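Local coordinates for protein fructosyl amine:oxygen oxidoreductase (Neosartorya fumigata, PDB 4WCT) that uses bound FAD to oxidise fructosyl amines (Amadori products) with oxygen, and so acts as a deglycating enzyme, at residues P204-S210 with A221-D225; H122-L126 with N280-G284. All blocks are in the same frame, centred on the assembly; numbering follows the deposited sequence.

Interaction 1 of 2, residues P204-S210 with A221-D225; sequences PEGNVVS and ARTAD. With FAD (flavin-adenine dinucleotide), chain C.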
ATOM      1  N   PRO A 204     -19.542   6.195  15.583  1.00 14.19           N
ATOM      2  CA  PRO A 204     -19.354   7.344  14.751  1.00 13.07           C
ATOM      3  C   PRO A 204     -18.243   8.278  15.170  1.00 12.60           C
ATOM      4  O   PRO A 204     -17.923   9.216  14.436  1.00 11.17           O
ATOM      5  CB  PRO A 204     -20.691   8.070  14.851  1.00 12.85           C
ATOM      6  CG  PRO A 204     -21.199   7.719  16.208  1.00 16.52           C
ATOM      7  CD  PRO A 204     -20.787   6.295  16.387  1.00 16.51           C
ATOM      8  N   GLU A 205     -17.643   8.043  16.332  1.00 14.15           N
ATOM      9  CA  GLU A 205     -16.832   9.086  16.965  1.00 14.57           C
ATOM     10  C   GLU A 205     -15.544   9.451  16.234  1.00 12.80           C
ATOM     11  O   GLU A 205     -15.079  10.560  16.348  1.00 12.46           O
ATOM     12  CB  GLU A 205     -16.562   8.752  18.443  1.00 19.20           C
ATOM     13  CG  GLU A 205     -15.741   7.490  18.666  1.00 25.22           C
ATOM     14  CD  GLU A 205     -16.585   6.212  18.751  1.00 29.90           C
ATOM     15  OE1 GLU A 205     -17.816   6.254  18.483  1.00 22.59           O
ATOM     16  OE2 GLU A 205     -16.009   5.164  19.140  1.00 32.39           O
ATOM     17  N   GLY A 206     -14.975   8.503  15.473  1.00 12.10           N
ATOM     18  CA  GLY A 206     -13.767   8.765  14.697  1.00 10.99           C
ATOM     19  C   GLY A 206     -14.003   8.747  13.212  1.00 11.14           C
ATOM     20  O   GLY A 206     -13.061   8.817  12.438  1.00  9.94           O
ATOM     21  N   ASN A 207     -15.265   8.638  12.812  1.00 11.08           N
ATOM     22  CA  ASN A 207     -15.602   8.601  11.390  1.00 10.67           C
ATOM     23  C   ASN A 207     -15.740  10.017  10.852  1.00 10.44           C
ATOM     24  O   ASN A 207     -16.784  10.663  11.019  1.00 10.65           O
ATOM     25  CB  ASN A 207     -16.891   7.824  11.209  1.00 11.95           C
ATOM     26  CG  ASN A 207     -17.262   7.655   9.762  1.00 10.73           C
ATOM     27  OD1 ASN A 207     -16.420   7.823   8.861  1.00 10.04           O
ATOM     28  ND2 ASN A 207     -18.509   7.256   9.519  1.00 11.14           N
ATOM     29  N   VAL A 208     -14.695  10.503  10.200  1.00 10.11           N
ATOM     30  CA  VAL A 208     -14.718  11.891   9.696  1.00  9.90           C
ATOM     31  C   VAL A 208     -15.577  11.982   8.441  1.00 10.24           C
ATOM     32  O   VAL A 208     -15.419  11.164   7.510  1.00  9.28           O
ATOM     33  CB  VAL A 208     -13.304  12.400   9.380  1.00  9.98           C
ATOM     34  CG1 VAL A 208     -13.320  13.766   8.736  1.00  9.98           C
ATOM     35  CG2 VAL A 208     -12.465  12.438  10.643  1.00  9.63           C
ATOM     36  N   VAL A 209     -16.533  12.901   8.449  1.00 11.35           N
ATOM     37  CA  VAL A 209     -17.439  13.096   7.299  1.00 10.84           C
ATOM     38  C   VAL A 209     -17.103  14.351   6.500  1.00 13.42           C
ATOM     39  O   VAL A 209     -17.512  14.492   5.335  1.00 13.53           O
ATOM     40  CB  VAL A 209     -18.943  13.040   7.692  1.00 13.12           C
ATOM     41  CG1 VAL A 209     -19.303  11.713   8.324  1.00 12.80           C
ATOM     42  CG2 VAL A 209     -19.358  14.195   8.609  1.00 16.90           C
ATOM     43  N   SER A 210     -16.356  15.266   7.098  1.00 11.53           N
ATOM     44  CA  SER A 210     -16.087  16.558   6.471  1.00 13.75           C
ATOM     45  C   SER A 210     -14.862  17.196   7.115  1.00 13.36           C
ATOM     46  O   SER A 210     -14.657  17.073   8.314  1.00 12.76           O
ATOM     47  CB  SER A 210     -17.293  17.523   6.626  1.00 14.14           C
ATOM     48  OG  SER A 210     -17.041  18.710   5.889  1.00 16.93           O
ATOM     49  N   ALA A 221     -11.874  18.881  11.709  1.00 12.60           N
ATOM     50  CA  ALA A 221     -12.646  17.803  11.104  1.00 13.82           C
ATOM     51  C   ALA A 221     -13.940  17.554  11.866  1.00 14.13           C
ATOM     52  O   ALA A 221     -13.992  17.667  13.077  1.00 14.26           O
ATOM     53  CB  ALA A 221     -11.825  16.519  11.105  1.00 15.67           C
ATOM     54  N   ARG A 222     -14.995  17.208  11.138  1.00 11.15           N
ATOM     55  CA  ARG A 222     -16.300  16.920  11.719  1.00 12.02           C
ATOM     56  C   ARG A 222     -16.554  15.435  11.584  1.00 12.43           C
ATOM     57  O   ARG A 222     -16.392  14.868  10.485  1.00 11.31           O
ATOM     58  CB  ARG A 222     -17.384  17.673  10.932  1.00 12.19           C
ATOM     59  CG  ARG A 222     -18.784  17.523  11.495  1.00 17.47           C
ATOM     60  CD  ARG A 222     -19.844  18.043  10.535  1.00 20.69           C
ATOM     61  NE  ARG A 222     -21.187  17.849  11.071  1.00 26.01           N
ATOM     62  CZ  ARG A 222     -21.988  18.827  11.486  1.00 29.62           C
ATOM     63  NH1 ARG A 222     -21.660  20.095  11.275  1.00 30.57           N
ATOM     64  NH2 ARG A 222     -23.200  18.535  11.929  1.00 28.30           N
ATOM     65  N   THR A 223     -16.856  14.775  12.691  1.00 11.34           N
ATOM     66  CA  THR A 223     -17.186  13.378  12.667  1.00 11.06           C
ATOM     67  C   THR A 223     -18.677  13.087  12.570  1.00 11.39           C
ATOM     68  O   THR A 223     -19.507  14.020  12.613  1.00 12.30           O
ATOM     69  CB  THR A 223     -16.530  12.649  13.865  1.00 14.70           C
ATOM     70  OG1 THR A 223     -16.722  13.413  15.069  1.00 13.00           O
ATOM     71  CG2 THR A 223     -15.028  12.528  13.629  1.00 11.58           C
ATOM     72  N   ALA A 224     -19.025  11.819  12.364  1.00 10.94           N
ATOM     73  CA  ALA A 224     -20.356  11.425  11.987  1.00 10.85           C
ATOM     74  C   ALA A 224     -21.362  11.617  13.127  1.00 14.36           C
ATOM     75  O   ALA A 224     -22.565  11.437  12.936  1.00 15.58           O
ATOM     76  CB  ALA A 224     -20.403   9.969  11.520  1.00 12.41           C
ATOM     77  N   ASP A 225     -20.843  11.747  14.338  1.00 13.00           N
ATOM     78  CA  ASP A 225     -21.665  12.081  15.510  1.00 15.82           C
ATOM     79  C   ASP A 225     -21.978  13.569  15.616  1.00 17.51           C
ATOM     80  O   ASP A 225     -22.599  13.993  16.594  1.00 16.79           O
ATOM     81  CB  ASP A 225     -20.948  11.642  16.794  1.00 14.21           C
ATOM     82  CG  ASP A 225     -19.574  12.218  16.921  1.00 13.83           C
ATOM     83  OD1 ASP A 225     -19.111  12.979  16.017  1.00 15.32           O
ATOM     84  OD2 ASP A 225     -18.912  11.849  17.925  1.00 15.26           O
TER
HETATM   85  PA  FAD C 500      -4.407   2.693   4.762  1.00  7.84           P
HETATM   86  O1A FAD C 500      -3.319   1.829   5.330  1.00  7.95           O
HETATM   87  O2A FAD C 500      -5.512   2.094   3.950  1.00  8.24           O
HETATM   88  O5B FAD C 500      -5.019   3.478   5.978  1.00  7.42           O
HETATM   89  C5B FAD C 500      -6.101   4.396   5.764  1.00  8.02           C
HETATM   90  C4B FAD C 500      -6.826   4.579   7.092  1.00  8.76           C
HETATM   91  O4B FAD C 500      -7.789   5.675   6.964  1.00  9.41           O
HETATM   92  C3B FAD C 500      -7.604   3.352   7.557  1.00  8.36           C
HETATM   93  O3B FAD C 500      -7.222   2.934   8.877  1.00  9.11           O
HETATM   94  C2B FAD C 500      -9.064   3.813   7.520  1.00  8.78           C
HETATM   95  O2B FAD C 500      -9.933   3.173   8.451  1.00  9.25           O
HETATM   96  C1B FAD C 500      -8.924   5.323   7.717  1.00  8.19           C
HETATM   97  N9A FAD C 500     -10.097   6.059   7.197  1.00  9.37           N
HETATM   98  C8A FAD C 500     -10.827   5.781   6.102  1.00  9.84           C
HETATM   99  N7A FAD C 500     -11.862   6.645   5.990  1.00  9.02           N
HETATM  100  C5A FAD C 500     -11.714   7.539   7.002  1.00  8.42           C
HETATM  101  C6A FAD C 500     -12.494   8.665   7.499  1.00  8.17           C
HETATM  102  N6A FAD C 500     -13.603   9.069   6.855  1.00  8.62           N
HETATM  103  N1A FAD C 500     -12.067   9.253   8.637  1.00  8.53           N
HETATM  104  C2A FAD C 500     -10.956   8.890   9.291  1.00  9.08           C
HETATM  105  N3A FAD C 500     -10.217   7.835   8.908  1.00  8.95           N
HETATM  106  C4A FAD C 500     -10.567   7.149   7.793  1.00  8.52           C
HETATM  107  N1  FAD C 500       2.522  -1.643  -0.675  1.00  8.32           N
HETATM  108  C2  FAD C 500       3.833  -2.052  -0.542  1.00  8.89           C
HETATM  109  O2  FAD C 500       4.653  -1.213  -0.174  1.00  8.36           O
HETATM  110  N3  FAD C 500       4.184  -3.332  -0.692  1.00  7.47           N
HETATM  111  C4  FAD C 500       3.311  -4.267  -1.122  1.00  7.08           C
HETATM  112  O4  FAD C 500       3.603  -5.483  -1.292  1.00  8.88           O
HETATM  113  C4X FAD C 500       1.918  -3.901  -1.309  1.00  7.48           C
HETATM  114  N5  FAD C 500       1.002  -4.818  -1.719  1.00  9.19           N
HETATM  115  C5X FAD C 500      -0.325  -4.491  -1.640  1.00  9.76           C
HETATM  116  C6  FAD C 500      -1.311  -5.456  -1.821  1.00  8.71           C
HETATM  117  C7  FAD C 500      -2.643  -5.089  -1.843  1.00  8.32           C
HETATM  118  C7M FAD C 500      -3.678  -6.149  -1.966  1.00  8.65           C
HETATM  119  C8  FAD C 500      -3.008  -3.686  -1.606  1.00  9.90           C
HETATM  120  C8M FAD C 500      -4.422  -3.235  -1.571  1.00  9.29           C
HETATM  121  C9  FAD C 500      -2.050  -2.745  -1.322  1.00  8.56           C
HETATM  122  C9A FAD C 500      -0.714  -3.082  -1.384  1.00  9.08           C
HETATM  123  N10 FAD C 500       0.268  -2.107  -1.191  1.00  7.40           N
HETATM  124  C10 FAD C 500       1.594  -2.522  -1.053  1.00  7.50           C
HETATM  125  C1' FAD C 500       0.008  -0.686  -1.005  1.00  7.28           C
HETATM  126  C2' FAD C 500      -0.059  -0.281   0.459  1.00  6.77           C
HETATM  127  O2' FAD C 500      -0.905  -1.217   1.112  1.00  7.83           O
HETATM  128  C3' FAD C 500      -0.639   1.138   0.545  1.00  6.94           C
HETATM  129  O3' FAD C 500       0.027   1.997  -0.392  1.00  7.61           O
HETATM  130  C4' FAD C 500      -0.528   1.711   1.961  1.00  7.18           C
HETATM  131  O4' FAD C 500      -0.919   0.719   2.909  1.00  8.43           O
HETATM  132  C5' FAD C 500      -1.475   2.900   2.058  1.00  7.16           C
HETATM  133  O5' FAD C 500      -1.348   3.476   3.358  1.00  7.03           O
HETATM  134  P   FAD C 500      -2.394   4.604   3.826  1.00  7.80           P
HETATM  135  O1P FAD C 500      -2.044   4.985   5.246  1.00  8.31           O
HETATM  136  O2P FAD C 500      -2.434   5.644   2.731  1.00  7.92           O
HETATM  137  O3P FAD C 500      -3.795   3.823   3.823  1.00  6.52           O
HETATM  138  O   HOH W   1     -16.201  12.410  18.099  1.00 15.04           O
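Thr223 meets Val208 and the Pro204-Asn207 turn through its methyl: a chi1 of 45° places OG1 between its own backbone N and carbonyl carbon, facing Asp225, while CG2, trans to the carbonyl carbon, comes up against the turn, 3.4 Å from Glu205 O, and against CG2 of Val208. With chi1 at 174°, Val208 CG1 is trans to the backbone N and meets Ala221 CB at 3.9 Å. The short strand segments 208-210 and 221-223 run antiparallel but strongly twisted, 121° between their directions, and form the open end of the hairpin of strands 208-214 and 217-223. Val209 and Ser210 both face Arg222, a classic beta bulge: Val209 N donates to Arg222 O at 2.8 Å, Ser210 N adds a weak bond to the same oxygen, and Arg222 N returns a nearly straight one to Ser210 O. Just before the strand, a type I turn from Pro204 to Asn207 follows a cis peptide. Pro204 CB and Val209 CG1 both pack on the methyl of Ala224, and Asn207 O takes a weak bond from Ala224 N. OG1 of Thr223 gives its proton to Asp225 OD1 (2.6 Å) on the syn side of the carboxylate, and His229 also bonds to that hydroxyl. One water donates to both Glu205 O and Asp225 OD2, linking the turn to the loop that follows the second strand. On its other edge Val208 reads the adenine of FAD: N6A donates to Val208 O at 2.8 Å, and Val208 N makes a weak bond to N1A. An amino donor and a ring acceptor are thus matched by one residue's backbone C=O and N-H, which implies that adenine is recognised here through main-chain chemistry, on a strand whose far edge is held by the hairpin.

Interaction 2 of 2, residues H122-L126 with N280-G284; sequences HTPAL and NIAKG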
ATOM      1  N   HIS A 122       6.292 -14.374 -17.927  1.00 10.87           N
ATOM      2  CA  HIS A 122       6.204 -15.650 -18.648  1.00 11.98           C
ATOM      3  C   HIS A 122       6.017 -15.497 -20.173  1.00 11.33           C
ATOM      4  O   HIS A 122       5.726 -16.468 -20.844  1.00 13.57           O
ATOM      5  CB  HIS A 122       5.127 -16.564 -18.040  1.00 11.36           C
ATOM      6  CG  HIS A 122       3.756 -15.979 -18.099  1.00 11.33           C
ATOM      7  ND1 HIS A 122       3.381 -14.936 -17.289  1.00 10.71           N
ATOM      8  CD2 HIS A 122       2.752 -16.132 -19.003  1.00 11.00           C
ATOM      9  CE1 HIS A 122       2.224 -14.453 -17.697  1.00 11.94           C
ATOM     10  NE2 HIS A 122       1.784 -15.211 -18.685  1.00 13.33           N
ATOM     11  N   THR A 123       6.145 -14.287 -20.670  1.00 12.74           N
ATOM     12  CA  THR A 123       6.233 -14.019 -22.102  1.00 14.29           C
ATOM     13  C   THR A 123       7.476 -13.196 -22.365  1.00 15.22           C
ATOM     14  O   THR A 123       7.939 -12.440 -21.522  1.00 14.95           O
ATOM     15  CB  THR A 123       5.009 -13.245 -22.639  1.00 14.56           C
ATOM     16  OG1 THR A 123       5.044 -11.879 -22.198  1.00 14.65           O
ATOM     17  CG2 THR A 123       3.714 -13.906 -22.250  1.00 16.40           C
ATOM     18  N   PRO A 124       7.974 -13.239 -23.603  1.00 19.81           N
ATOM     19  CA  PRO A 124       9.134 -12.415 -23.908  1.00 18.32           C
ATOM     20  C   PRO A 124       8.898 -10.930 -23.677  1.00 19.72           C
ATOM     21  O   PRO A 124       9.796 -10.247 -23.183  1.00 15.98           O
ATOM     22  CB  PRO A 124       9.398 -12.722 -25.400  1.00 22.85           C
ATOM     23  CG  PRO A 124       8.851 -14.101 -25.593  1.00 24.36           C
ATOM     24  CD  PRO A 124       7.692 -14.246 -24.643  1.00 23.43           C
ATOM     25  N   ALA A 125       7.704 -10.432 -23.997  1.00 17.41           N
ATOM     26  CA  ALA A 125       7.417  -9.030 -23.784  1.00 16.41           C
ATOM     27  C   ALA A 125       7.465  -8.656 -22.305  1.00 16.88           C
ATOM     28  O   ALA A 125       7.933  -7.577 -21.961  1.00 16.04           O
ATOM     29  CB  ALA A 125       6.068  -8.661 -24.374  1.00 20.51           C
ATOM     30  N   LEU A 126       6.888  -9.496 -21.432  1.00 14.98           N
ATOM     31  CA  LEU A 126       6.905  -9.184 -20.013  1.00 12.22           C
ATOM     32  C   LEU A 126       8.349  -9.221 -19.509  1.00 10.56           C
ATOM     33  O   LEU A 126       8.756  -8.401 -18.684  1.00 13.57           O
ATOM     34  CB  LEU A 126       6.059 -10.212 -19.238  1.00 13.22           C
ATOM     35  CG  LEU A 126       4.541 -10.113 -19.428  1.00 12.71           C
ATOM     36  CD1 LEU A 126       3.825 -11.348 -18.910  1.00 15.57           C
ATOM     37  CD2 LEU A 126       3.974  -8.844 -18.812  1.00 13.94           C
ATOM     38  N   ASN A 280       5.396 -12.722 -10.234  1.00  7.40           N
ATOM     39  CA  ASN A 280       5.266 -12.640 -11.676  1.00  8.02           C
ATOM     40  C   ASN A 280       4.334 -11.477 -12.003  1.00  8.69           C
ATOM     41  O   ASN A 280       3.176 -11.432 -11.534  1.00  8.06           O
ATOM     42  CB  ASN A 280       4.722 -13.964 -12.237  1.00  8.22           C
ATOM     43  CG  ASN A 280       4.437 -13.902 -13.720  1.00  8.67           C
ATOM     44  OD1 ASN A 280       3.960 -12.893 -14.227  1.00  8.56           O
ATOM     45  ND2 ASN A 280       4.581 -15.018 -14.394  1.00 11.70           N
ATOM     46  N   ILE A 281       4.868 -10.496 -12.717  1.00  8.34           N
ATOM     47  CA  ILE A 281       4.187  -9.208 -12.896  1.00  9.13           C
ATOM     48  C   ILE A 281       2.867  -9.305 -13.651  1.00 10.60           C
ATOM     49  O   ILE A 281       2.110  -8.340 -13.680  1.00 11.49           O
ATOM     50  CB  ILE A 281       5.094  -8.172 -13.590  1.00 10.68           C
ATOM     51  CG1 ILE A 281       5.389  -8.600 -15.030  1.00 10.24           C
ATOM     52  CG2 ILE A 281       6.351  -7.943 -12.768  1.00 10.71           C
ATOM     53  CD1 ILE A 281       6.043  -7.483 -15.833  1.00 14.13           C
ATOM     54  N   ALA A 282       2.560 -10.448 -14.246  1.00  9.53           N
ATOM     55  CA  ALA A 282       1.271 -10.618 -14.905  1.00  9.24           C
ATOM     56  C   ALA A 282       0.499 -11.800 -14.371  1.00  8.97           C
ATOM     57  O   ALA A 282      -0.454 -12.237 -15.012  1.00  9.84           O
ATOM     58  CB  ALA A 282       1.434 -10.724 -16.417  1.00  9.40           C
ATOM     59  N   LYS A 283       0.894 -12.331 -13.203  1.00  8.01           N
ATOM     60  CA  LYS A 283       0.163 -13.448 -12.596  1.00  8.06           C
ATOM     61  C   LYS A 283      -0.096 -13.240 -11.113  1.00  7.92           C
ATOM     62  O   LYS A 283      -1.231 -13.333 -10.655  1.00  8.87           O
ATOM     63  CB  LYS A 283       0.831 -14.793 -12.816  1.00  9.15           C
ATOM     64  CG  LYS A 283       0.721 -15.263 -14.262  1.00 10.75           C
ATOM     65  CD  LYS A 283       1.006 -16.761 -14.356  1.00 14.20           C
ATOM     66  CE  LYS A 283       0.926 -17.246 -15.792  1.00 19.49           C
ATOM     67  NZ  LYS A 283      -0.474 -17.486 -16.155  1.00 25.43           N
ATOM     68  N   GLY A 284       0.933 -12.907 -10.369  1.00  8.49           N
ATOM     69  CA  GLY A 284       0.713 -12.627  -8.936  1.00  8.47           C
ATOM     70  C   GLY A 284       1.955 -12.824  -8.103  1.00  7.77           C
ATOM     71  O   GLY A 284       3.046 -13.035  -8.628  1.00  8.51           O
TER
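His122 and Asn280 meet through a single, nearly straight hydrogen bond: Asn280 ND2 donates to His122 ND1 at 3.1 Å. ND1 lies close to the plane of the asparagine amide, whereas ND2 stands 25° out of the imidazole plane, and the two flat groups are turned 43° from each other. Over one face of the same ring sits Lys283 CE, 3.6 Å from the centroid of the His122 ring and almost directly above it, a CH-pi contact made by the aliphatic part of the lysine. The chain then bends at chi4 (-82°), and its NZ forms a salt bridge with Asp338 of helix 330-343. Beside the histidine, Leu126 places CD1 3.5 Å from Ala282 CB and CD2 against Ile281 CD1, closing a small apolar patch.

The 280-284 segment is the tight connection between antiparallel strands 277-280 and 284-287, and it contains a classic beta bulge, in which Lys283 and Gly284 both face Asn280. Asn280 O accepts from both their amides. The asparagine amide is fixed from its other end by an Asx turn: OD1 takes the backbone N of Ala282 at 2.8 Å, in the carbonyl plane, which should help hold ND2 pointed at the histidine.

Across the contact, Thr123 is the N-cap of helix 124-135, its OG1 accepting from Leu126 N at 3.1 Å, and this capping bond probably helps to fix the first turn, from which Leu126 extends. Further out, Ile281 also packs on His129 and Ile130 of that helix, and its backbone bonds to Ser120 in neighbouring strand 117-121.

In the fold
Going along the chain from the N terminus, residues 122-126 come first, where strand 117-121 leads into helix 124-135. Their partner, 280-284, arrives more than 150 residues later, so interaction 2 closes a long loop and ties that helix start to the turn between strands 277-280 and 284-287 of the large mixed sheet. Nested inside this loop is interaction 1, a local closure with only ten residues between its segments, 204-210 and 221-225, in the three-stranded antiparallel sheet beside the adenine of FAD. The contacts do not touch: the centres of interactions 1 and 2 are about 43 Å apart, on opposite sides of the chain's centre.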